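Local coordinates for protein dihydrodipicolinate synthase (Bacillus clausii KSM-K16, PDB 3E96) that probably catalyses the 4-hydroxy-tetrahydrodipicolinate synthase reaction as a lyase of the DapA family, at residues V39-I50 with T74-V85; A200-F211 with E225-N233. One frame throughout, in Å; residues are numbered along the deposited sequence.

Interaction 1: V39-I50 with T74-V85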
# COMPACT_ATOMS: atom_id res chain seq x y z
N VAL B 39 -24.09 6.11 7.89
CA VAL B 39 -24.68 6.20 6.56
C VAL B 39 -25.86 7.16 6.59
O VAL B 39 -25.99 8.02 5.71
CB VAL B 39 -25.16 4.82 6.08
CG1 VAL B 39 -25.99 4.97 4.81
CG2 VAL B 39 -23.96 3.91 5.82
N ASP B 40 -26.73 7.02 7.60
CA ASP B 40 -27.89 7.90 7.72
C ASP B 40 -27.49 9.36 7.88
O ASP B 40 -28.03 10.24 7.21
CB ASP B 40 -28.78 7.49 8.91
CG ASP B 40 -29.51 6.18 8.68
OD1 ASP B 40 -29.72 5.80 7.51
OD2 ASP B 40 -29.89 5.54 9.69
N ARG B 41 -26.54 9.63 8.77
CA ARG B 41 -26.10 11.01 8.99
C ARG B 41 -25.61 11.63 7.69
O ARG B 41 -25.86 12.80 7.41
CB ARG B 41 -24.98 11.06 10.03
CG ARG B 41 -24.52 12.48 10.35
CD ARG B 41 -23.47 12.51 11.44
NE ARG B 41 -23.97 11.92 12.68
CZ ARG B 41 -23.60 10.73 13.15
NH1 ARG B 41 -22.73 9.99 12.48
NH2 ARG B 41 -24.12 10.28 14.28
N ILE B 42 -24.91 10.84 6.89
CA ILE B 42 -24.38 11.32 5.63
C ILE B 42 -25.46 11.58 4.58
O ILE B 42 -25.63 12.71 4.12
CB ILE B 42 -23.34 10.32 5.05
CG1 ILE B 42 -22.10 10.30 5.95
CG2 ILE B 42 -22.99 10.68 3.61
CD1 ILE B 42 -21.06 9.26 5.57
N VAL B 43 -26.20 10.54 4.21
CA VAL B 43 -27.22 10.67 3.17
C VAL B 43 -28.47 11.44 3.54
O VAL B 43 -29.16 11.95 2.65
CB VAL B 43 -27.63 9.28 2.63
CG1 VAL B 43 -26.40 8.56 2.09
CG2 VAL B 43 -28.29 8.47 3.72
N ASP B 44 -28.79 11.55 4.82
CA ASP B 44 -29.98 12.28 5.23
C ASP B 44 -29.69 13.77 5.41
O ASP B 44 -30.58 14.53 5.79
CB ASP B 44 -30.55 11.73 6.54
CG ASP B 44 -31.28 10.42 6.34
OD1 ASP B 44 -31.97 10.28 5.31
OD2 ASP B 44 -31.18 9.53 7.22
N ASN B 45 -28.46 14.18 5.14
CA ASN B 45 -28.11 15.58 5.30
C ASN B 45 -27.52 16.26 4.07
O ASN B 45 -26.63 17.10 4.18
CB ASN B 45 -27.15 15.76 6.48
CG ASN B 45 -27.83 15.47 7.81
OD1 ASN B 45 -27.70 14.38 8.36
ND2 ASN B 45 -28.56 16.46 8.32
N GLY B 46 -28.01 15.88 2.89
CA GLY B 46 -27.55 16.51 1.67
C GLY B 46 -26.49 15.84 0.82
O GLY B 46 -26.18 16.34 -0.26
N ILE B 47 -25.92 14.73 1.28
CA ILE B 47 -24.89 14.04 0.50
C ILE B 47 -25.56 12.99 -0.38
O ILE B 47 -26.28 12.11 0.12
CB ILE B 47 -23.84 13.37 1.42
CG1 ILE B 47 -23.35 14.38 2.47
CG2 ILE B 47 -22.66 12.88 0.59
CD1 ILE B 47 -22.80 15.67 1.89
N ASP B 48 -25.32 13.07 -1.68
CA ASP B 48 -25.94 12.17 -2.64
C ASP B 48 -25.05 11.09 -3.24
O ASP B 48 -25.49 10.33 -4.11
CB ASP B 48 -26.58 12.99 -3.77
CG ASP B 48 -27.45 14.12 -3.25
OD1 ASP B 48 -28.19 13.90 -2.26
OD2 ASP B 48 -27.40 15.23 -3.82
N VAL B 49 -23.80 11.02 -2.78
CA VAL B 49 -22.87 10.00 -3.24
C VAL B 49 -22.12 9.51 -2.01
O VAL B 49 -21.56 10.30 -1.26
CB VAL B 49 -21.83 10.56 -4.25
CG1 VAL B 49 -20.86 9.46 -4.65
CG2 VAL B 49 -22.54 11.10 -5.49
N ILE B 50 -22.15 8.20 -1.78
CA ILE B 50 -21.45 7.63 -0.63
C ILE B 50 -20.49 6.57 -1.16
O ILE B 50 -20.82 5.83 -2.09
CB ILE B 50 -22.45 7.04 0.39
CG1 ILE B 50 -21.71 6.69 1.68
CG2 ILE B 50 -23.19 5.85 -0.20
CD1 ILE B 50 -22.62 6.35 2.86
N THR B 74 -24.14 -1.09 2.88
CA THR B 74 -24.36 0.27 2.41
C THR B 74 -25.58 0.34 1.49
O THR B 74 -26.44 1.22 1.65
CB THR B 74 -23.13 0.81 1.67
OG1 THR B 74 -21.99 0.74 2.53
CG2 THR B 74 -23.35 2.27 1.24
N VAL B 75 -25.65 -0.58 0.54
CA VAL B 75 -26.78 -0.60 -0.39
C VAL B 75 -28.08 -0.75 0.40
O VAL B 75 -29.07 -0.08 0.12
CB VAL B 75 -26.65 -1.77 -1.39
CG1 VAL B 75 -27.93 -1.90 -2.22
CG2 VAL B 75 -25.46 -1.52 -2.31
N GLU B 76 -28.07 -1.61 1.42
CA GLU B 76 -29.26 -1.82 2.24
C GLU B 76 -29.64 -0.58 3.04
O GLU B 76 -30.79 -0.15 3.02
CB GLU B 76 -29.06 -2.99 3.21
CG GLU B 76 -30.32 -3.35 4.00
CD GLU B 76 -30.04 -4.20 5.22
OE1 GLU B 76 -29.22 -5.13 5.13
OE2 GLU B 76 -30.66 -3.95 6.29
N TYR B 77 -28.67 -0.01 3.76
CA TYR B 77 -28.95 1.15 4.59
C TYR B 77 -29.26 2.43 3.82
O TYR B 77 -29.98 3.29 4.32
CB TYR B 77 -27.79 1.40 5.56
CG TYR B 77 -27.52 0.26 6.52
CD1 TYR B 77 -28.57 -0.50 7.05
CD2 TYR B 77 -26.22 -0.06 6.90
CE1 TYR B 77 -28.32 -1.55 7.93
CE2 TYR B 77 -25.96 -1.10 7.79
CZ TYR B 77 -27.02 -1.84 8.30
OH TYR B 77 -26.75 -2.89 9.16
N VAL B 78 -28.71 2.54 2.61
CA VAL B 78 -28.95 3.72 1.77
C VAL B 78 -30.29 3.60 1.06
O VAL B 78 -31.03 4.58 0.93
CB VAL B 78 -27.84 3.88 0.71
CG1 VAL B 78 -28.22 4.96 -0.30
CG2 VAL B 78 -26.52 4.24 1.38
N HIS B 79 -30.60 2.39 0.61
CA HIS B 79 -31.83 2.09 -0.12
C HIS B 79 -32.32 3.19 -1.06
O HIS B 79 -33.40 3.75 -0.88
CB HIS B 79 -32.95 1.67 0.85
CG HIS B 79 -33.25 2.68 1.92
ND1 HIS B 79 -33.76 3.93 1.64
CD2 HIS B 79 -33.13 2.61 3.26
CE1 HIS B 79 -33.95 4.58 2.78
NE2 HIS B 79 -33.58 3.80 3.77
N GLY B 80 -31.50 3.49 -2.07
CA GLY B 80 -31.87 4.49 -3.07
C GLY B 80 -31.68 5.97 -2.76
O GLY B 80 -31.81 6.79 -3.67
N ARG B 81 -31.39 6.32 -1.51
CA ARG B 81 -31.21 7.72 -1.14
C ARG B 81 -29.95 8.38 -1.72
O ARG B 81 -29.82 9.60 -1.69
CB ARG B 81 -31.19 7.87 0.38
CG ARG B 81 -32.54 7.59 1.05
CD ARG B 81 -32.45 7.80 2.56
NE ARG B 81 -31.50 6.89 3.18
CZ ARG B 81 -31.22 6.87 4.48
NH1 ARG B 81 -31.82 7.73 5.30
NH2 ARG B 81 -30.34 6.01 4.97
N ALA B 82 -29.03 7.58 -2.24
CA ALA B 82 -27.81 8.13 -2.82
C ALA B 82 -27.12 7.10 -3.69
O ALA B 82 -27.41 5.91 -3.62
CB ALA B 82 -26.86 8.59 -1.70
N LEU B 83 -26.20 7.57 -4.53
CA LEU B 83 -25.45 6.67 -5.39
C LEU B 83 -24.43 5.99 -4.49
O LEU B 83 -23.85 6.62 -3.60
CB LEU B 83 -24.71 7.44 -6.49
CG LEU B 83 -25.56 8.03 -7.62
CD1 LEU B 83 -24.68 8.83 -8.57
CD2 LEU B 83 -26.26 6.90 -8.36
N VAL B 84 -24.21 4.70 -4.72
CA VAL B 84 -23.25 3.93 -3.94
C VAL B 84 -22.07 3.56 -4.83
O VAL B 84 -22.23 2.84 -5.82
CB VAL B 84 -23.90 2.64 -3.38
CG1 VAL B 84 -22.86 1.81 -2.64
CG2 VAL B 84 -25.04 3.01 -2.45
N VAL B 85 -20.90 4.07 -4.49
CA VAL B 85 -19.68 3.80 -5.24
C VAL B 85 -18.79 2.92 -4.38
O VAL B 85 -18.37 3.32 -3.29
CB VAL B 85 -18.93 5.11 -5.57
CG1 VAL B 85 -17.66 4.80 -6.36
CG2 VAL B 85 -19.85 6.05 -6.35
O HOH W 1 -30.72 3.23 7.26

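Interaction 2: A200-F211 with E225-N233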
# COMPACT_ATOMS: atom_id res chain seq x y z
N ALA B 200 -10.44 21.69 -2.10
CA ALA B 200 -11.58 21.88 -3.00
C ALA B 200 -11.71 23.25 -3.67
O ALA B 200 -11.98 23.32 -4.87
CB ALA B 200 -12.88 21.53 -2.26
N PRO B 201 -11.54 24.35 -2.93
CA PRO B 201 -11.67 25.66 -3.58
C PRO B 201 -10.67 25.88 -4.72
O PRO B 201 -11.02 26.42 -5.77
CB PRO B 201 -11.46 26.65 -2.43
CG PRO B 201 -11.94 25.88 -1.22
CD PRO B 201 -11.37 24.50 -1.47
N PHE B 202 -9.44 25.44 -4.50
CA PHE B 202 -8.39 25.59 -5.50
C PHE B 202 -8.63 24.68 -6.70
O PHE B 202 -8.47 25.11 -7.85
CB PHE B 202 -7.05 25.28 -4.83
CG PHE B 202 -6.80 26.09 -3.58
CD1 PHE B 202 -6.39 27.42 -3.67
CD2 PHE B 202 -7.04 25.54 -2.33
CE1 PHE B 202 -6.21 28.19 -2.52
CE2 PHE B 202 -6.87 26.31 -1.16
CZ PHE B 202 -6.46 27.64 -1.26
N PHE B 203 -9.00 23.44 -6.45
CA PHE B 203 -9.29 22.51 -7.54
C PHE B 203 -10.51 23.00 -8.32
O PHE B 203 -10.55 22.90 -9.54
CB PHE B 203 -9.60 21.10 -6.99
CG PHE B 203 -8.39 20.26 -6.75
CD1 PHE B 203 -7.43 20.64 -5.82
CD2 PHE B 203 -8.22 19.06 -7.45
CE1 PHE B 203 -6.31 19.83 -5.58
CE2 PHE B 203 -7.11 18.24 -7.22
CZ PHE B 203 -6.15 18.63 -6.28
N TRP B 204 -11.50 23.52 -7.60
CA TRP B 204 -12.72 24.00 -8.25
C TRP B 204 -12.41 25.08 -9.28
O TRP B 204 -12.90 25.03 -10.41
CB TRP B 204 -13.72 24.53 -7.21
CG TRP B 204 -15.11 24.68 -7.74
CD1 TRP B 204 -15.62 25.73 -8.45
CD2 TRP B 204 -16.17 23.73 -7.63
NE1 TRP B 204 -16.93 25.49 -8.78
CE2 TRP B 204 -17.30 24.27 -8.29
CE3 TRP B 204 -16.28 22.46 -7.03
CZ2 TRP B 204 -18.52 23.58 -8.38
CZ3 TRP B 204 -17.50 21.79 -7.11
CH2 TRP B 204 -18.60 22.35 -7.78
N HIS B 205 -11.60 26.05 -8.89
CA HIS B 205 -11.20 27.13 -9.78
C HIS B 205 -10.48 26.58 -11.00
O HIS B 205 -10.59 27.13 -12.10
CB HIS B 205 -10.28 28.11 -9.03
CG HIS B 205 -9.62 29.12 -9.92
ND1 HIS B 205 -10.31 30.13 -10.54
CD2 HIS B 205 -8.33 29.25 -10.32
CE1 HIS B 205 -9.48 30.85 -11.28
NE2 HIS B 205 -8.27 30.33 -11.16
N ALA B 206 -9.73 25.50 -10.81
CA ALA B 206 -8.98 24.87 -11.89
C ALA B 206 -9.76 23.90 -12.77
O ALA B 206 -9.23 23.41 -13.77
CB ALA B 206 -7.74 24.17 -11.31
N GLY B 207 -11.01 23.60 -12.41
CA GLY B 207 -11.80 22.70 -13.25
C GLY B 207 -12.58 21.58 -12.59
O GLY B 207 -13.40 20.93 -13.24
N ALA B 208 -12.33 21.32 -11.31
CA ALA B 208 -13.04 20.25 -10.61
C ALA B 208 -14.49 20.66 -10.36
O ALA B 208 -14.77 21.84 -10.15
CB ALA B 208 -12.35 19.93 -9.29
N LYS B 209 -15.40 19.69 -10.37
CA LYS B 209 -16.81 19.98 -10.14
C LYS B 209 -17.39 19.14 -9.01
O LYS B 209 -18.61 19.00 -8.88
CB LYS B 209 -17.62 19.79 -11.42
CG LYS B 209 -17.29 20.81 -12.50
CD LYS B 209 -18.09 20.58 -13.76
CE LYS B 209 -17.74 21.61 -14.82
NZ LYS B 209 -18.57 21.45 -16.04
N GLY B 210 -16.51 18.58 -8.20
CA GLY B 210 -16.92 17.77 -7.07
C GLY B 210 -15.73 17.55 -6.17
O GLY B 210 -14.60 17.89 -6.54
N PHE B 211 -15.95 17.01 -4.98
CA PHE B 211 -14.85 16.74 -4.06
C PHE B 211 -15.24 15.67 -3.05
O PHE B 211 -16.42 15.46 -2.77
CB PHE B 211 -14.39 18.04 -3.35
CG PHE B 211 -15.45 18.70 -2.49
CD1 PHE B 211 -15.64 18.31 -1.17
CD2 PHE B 211 -16.22 19.74 -3.00
CE1 PHE B 211 -16.57 18.95 -0.36
CE2 PHE B 211 -17.16 20.40 -2.20
CZ PHE B 211 -17.34 20.00 -0.88
N GLU B 225 -22.26 23.34 2.67
CA GLU B 225 -22.12 24.79 2.56
C GLU B 225 -21.01 25.15 1.57
O GLU B 225 -21.16 26.09 0.79
CB GLU B 225 -21.80 25.41 3.92
CG GLU B 225 -22.85 25.15 4.99
CD GLU B 225 -22.51 25.83 6.31
OE1 GLU B 225 -23.09 25.43 7.35
OE2 GLU B 225 -21.67 26.76 6.31
N MET B 226 -19.90 24.41 1.61
CA MET B 226 -18.79 24.69 0.71
C MET B 226 -19.20 24.41 -0.73
O MET B 226 -18.90 25.20 -1.63
CB MET B 226 -17.55 23.85 1.06
CG MET B 226 -16.36 24.12 0.11
SD MET B 226 -14.78 23.28 0.53
CE MET B 226 -14.11 24.46 1.75
N LEU B 227 -19.87 23.28 -0.96
CA LEU B 227 -20.30 22.92 -2.31
C LEU B 227 -21.23 23.97 -2.88
O LEU B 227 -21.09 24.38 -4.03
CB LEU B 227 -21.01 21.57 -2.31
CG LEU B 227 -21.52 21.11 -3.69
CD1 LEU B 227 -20.34 20.76 -4.59
CD2 LEU B 227 -22.44 19.90 -3.53
N GLU B 228 -22.20 24.41 -2.09
CA GLU B 228 -23.15 25.41 -2.57
C GLU B 228 -22.47 26.74 -2.85
O GLU B 228 -22.76 27.38 -3.86
CB GLU B 228 -24.28 25.57 -1.55
CG GLU B 228 -24.95 24.24 -1.22
CD GLU B 228 -26.26 24.40 -0.47
OE1 GLU B 228 -26.31 25.22 0.47
OE2 GLU B 228 -27.23 23.70 -0.82
N ALA B 229 -21.56 27.16 -1.97
CA ALA B 229 -20.85 28.41 -2.16
C ALA B 229 -20.03 28.36 -3.45
O ALA B 229 -20.02 29.31 -4.23
CB ALA B 229 -19.92 28.68 -0.96
N LEU B 230 -19.35 27.24 -3.67
CA LEU B 230 -18.55 27.07 -4.88
C LEU B 230 -19.43 27.12 -6.13
O LEU B 230 -19.11 27.79 -7.10
CB LEU B 230 -17.79 25.74 -4.84
CG LEU B 230 -16.62 25.65 -3.84
CD1 LEU B 230 -16.13 24.20 -3.74
CD2 LEU B 230 -15.49 26.55 -4.31
N ARG B 231 -20.54 26.39 -6.09
CA ARG B 231 -21.46 26.35 -7.22
C ARG B 231 -22.07 27.72 -7.51
O ARG B 231 -22.33 28.05 -8.67
CB ARG B 231 -22.57 25.33 -6.96
CG ARG B 231 -22.14 23.88 -7.14
CD ARG B 231 -23.27 22.94 -6.76
NE ARG B 231 -23.01 21.56 -7.17
CZ ARG B 231 -23.82 20.54 -6.89
NH1 ARG B 231 -24.94 20.75 -6.21
NH2 ARG B 231 -23.53 19.32 -7.31
N ASN B 232 -22.29 28.52 -6.47
CA ASN B 232 -22.87 29.85 -6.66
C ASN B 232 -21.81 30.90 -6.95
O ASN B 232 -22.13 32.07 -7.16
CB ASN B 232 -23.64 30.28 -5.41
CG ASN B 232 -24.82 29.39 -5.12
OD1 ASN B 232 -25.48 28.90 -6.04
ND2 ASN B 232 -25.12 29.19 -3.84
N ASN B 233 -20.55 30.49 -6.97
CA ASN B 233 -19.45 31.41 -7.23
C ASN B 233 -19.45 32.53 -6.20
O ASN B 233 -19.11 33.68 -6.50
CB ASN B 233 -19.56 31.99 -8.64
CG ASN B 233 -19.36 30.94 -9.71
OD1 ASN B 233 -18.31 30.31 -9.79
ND2 ASN B 233 -20.38 30.74 -10.54
O HOH W 2 -18.76 27.15 -10.22
O HOH W 3 -21.02 20.61 -9.15

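Interaction 1: V39-I50 with T74-V85
Residues 39-50 and 74-85 join two neighbouring beta-alpha units of a TIM barrel, parallel strand to parallel strand inside and helix to helix outside. Strands 49-50 and 83-88 are the two strands of a beta-alpha-beta crossover through helix 64-78. Three backbone bonds tie them: Leu83 N to Asp48 O, Ile50 N to Leu83 O at 2.9 Å, and Val85 N to Ile50 O. Val49 and Leu83 point to one face of the sheet. Ile50 and Val84 point to the other, where the helices pack.

On that helix side Ile50 CG2 meets Thr74 CG2 tip to tip and also touches Val78 CG2 at 4.0 Å. Val39 CG1 meets Val78 CG2 at 3.5 Å, the two side chains crossing at about a right angle. Val43 CG1 rests on Ala82 CB. The axes of the short helical segments 39-43 and 74-78 cross at -58°. On the other side of the sheet, the side chain of Val85 lies about 5 Å from that of Lys167, the predicted Schiff-base lysine.

At the outer ends of the helices Arg81 forms a salt-bridge network with Asp40 and Asp44. Its chain bends at chi3 (-62°), and NE turns back to Val78 O, which also accepts from Arg81 N on the opposite face of the carbonyl plane. Val43 CG2 sits over the centre of one guanidinium face, 3.4 Å from Arg81 CZ. Asp40 has a second cationic partner, Lys36, on its other oxygen, OD2. Arg81 NH1 faces both carboxylate oxygens of Asp44 in a salt bridge, Asp44 OD1 at 2.6 Å, with the two planes steeply inclined. Asp40 OD1 takes a nearly straight bond from Arg81 NH2 (2.6 Å, 173°), in the guanidinium plane, and a water bridges this oxygen to Tyr77 O.

Interaction 2: A200-F211 with E225-N233
Trp204 and Leu230 form the centre of a largely apolar contact between helix 200-206 and helix 220-231. Leu230 CB stands over the five-membered ring of Trp204, 3.8 Å from its centroid and 12° off the normal, a CH-pi contact. Both leucine methyls lie against the indole: Leu230 CD1 is 3.7 Å from Trp204 CE3, while CD2 meets CG and CB. The indole reaches this position with CG trans to the backbone N (chi1 -164°). Its opposite face carries Ala208 O, offset toward the rim.

The six-membered ring of Trp204 extends along the second helix. Trp204 CZ3 approaches Leu227 CD1 at 3.9 Å, and Trp204 CZ2 approaches Arg231 CG at 3.8 Å. At the indole edge, Trp204 NE1 gives its proton to a water 2.9 Å away, which probably donates in turn to Leu230 O. A second water links Lys209 O to Arg231 NE, while Arg231 NH2 bonds to Glu13 O. With an alanine here instead of Trp204, Leu230, Leu227 and the Arg231 chain would probably lose their aromatic partner, and a gap would open between the helices.

Phe211, from strand 210-213, closes the inner side. Phe211 CE2 lies 4.0 Å from Leu227 CD1, and Leu230 CD1 also approaches this atom. Met226 SD stands above the Phe211 face at a distance, 4.8 Å from the centroid, a Met-aromatic contact. The extended first two torsions of Met226 carry SD to Ala200 CB; the bend at chi3 then takes CE to Pro201 CG. Pro201 and Leu230 also touch helix 235-252, which borders the pair. Helices 200-206 and 220-231 flanking strand 210-213, with its Phe211 packed beneath them, are typical of the helical layer around a TIM barrel.

Interactions 1 and 2 come in series along the chain, and both reach the same closed eight-stranded parallel barrel. Their centres are 21 Å apart. Their nearest atoms are about 6 Å apart and do not touch. Interaction 1 uses strands 49-50 and 83-88, second and third in order. Interaction 2 uses strand 210-213, the eighth. Strand 15-17, the first, lies between them: Val49 bonds to Gly17 through the backbone, and Phe211 bonds to Ser16. Helix 220-231, which carries part of interaction 2, also touches interaction 1, its Val224 meeting Ile47. The contacts thus lie on either side of strand 15-17, which links the early strands to the last.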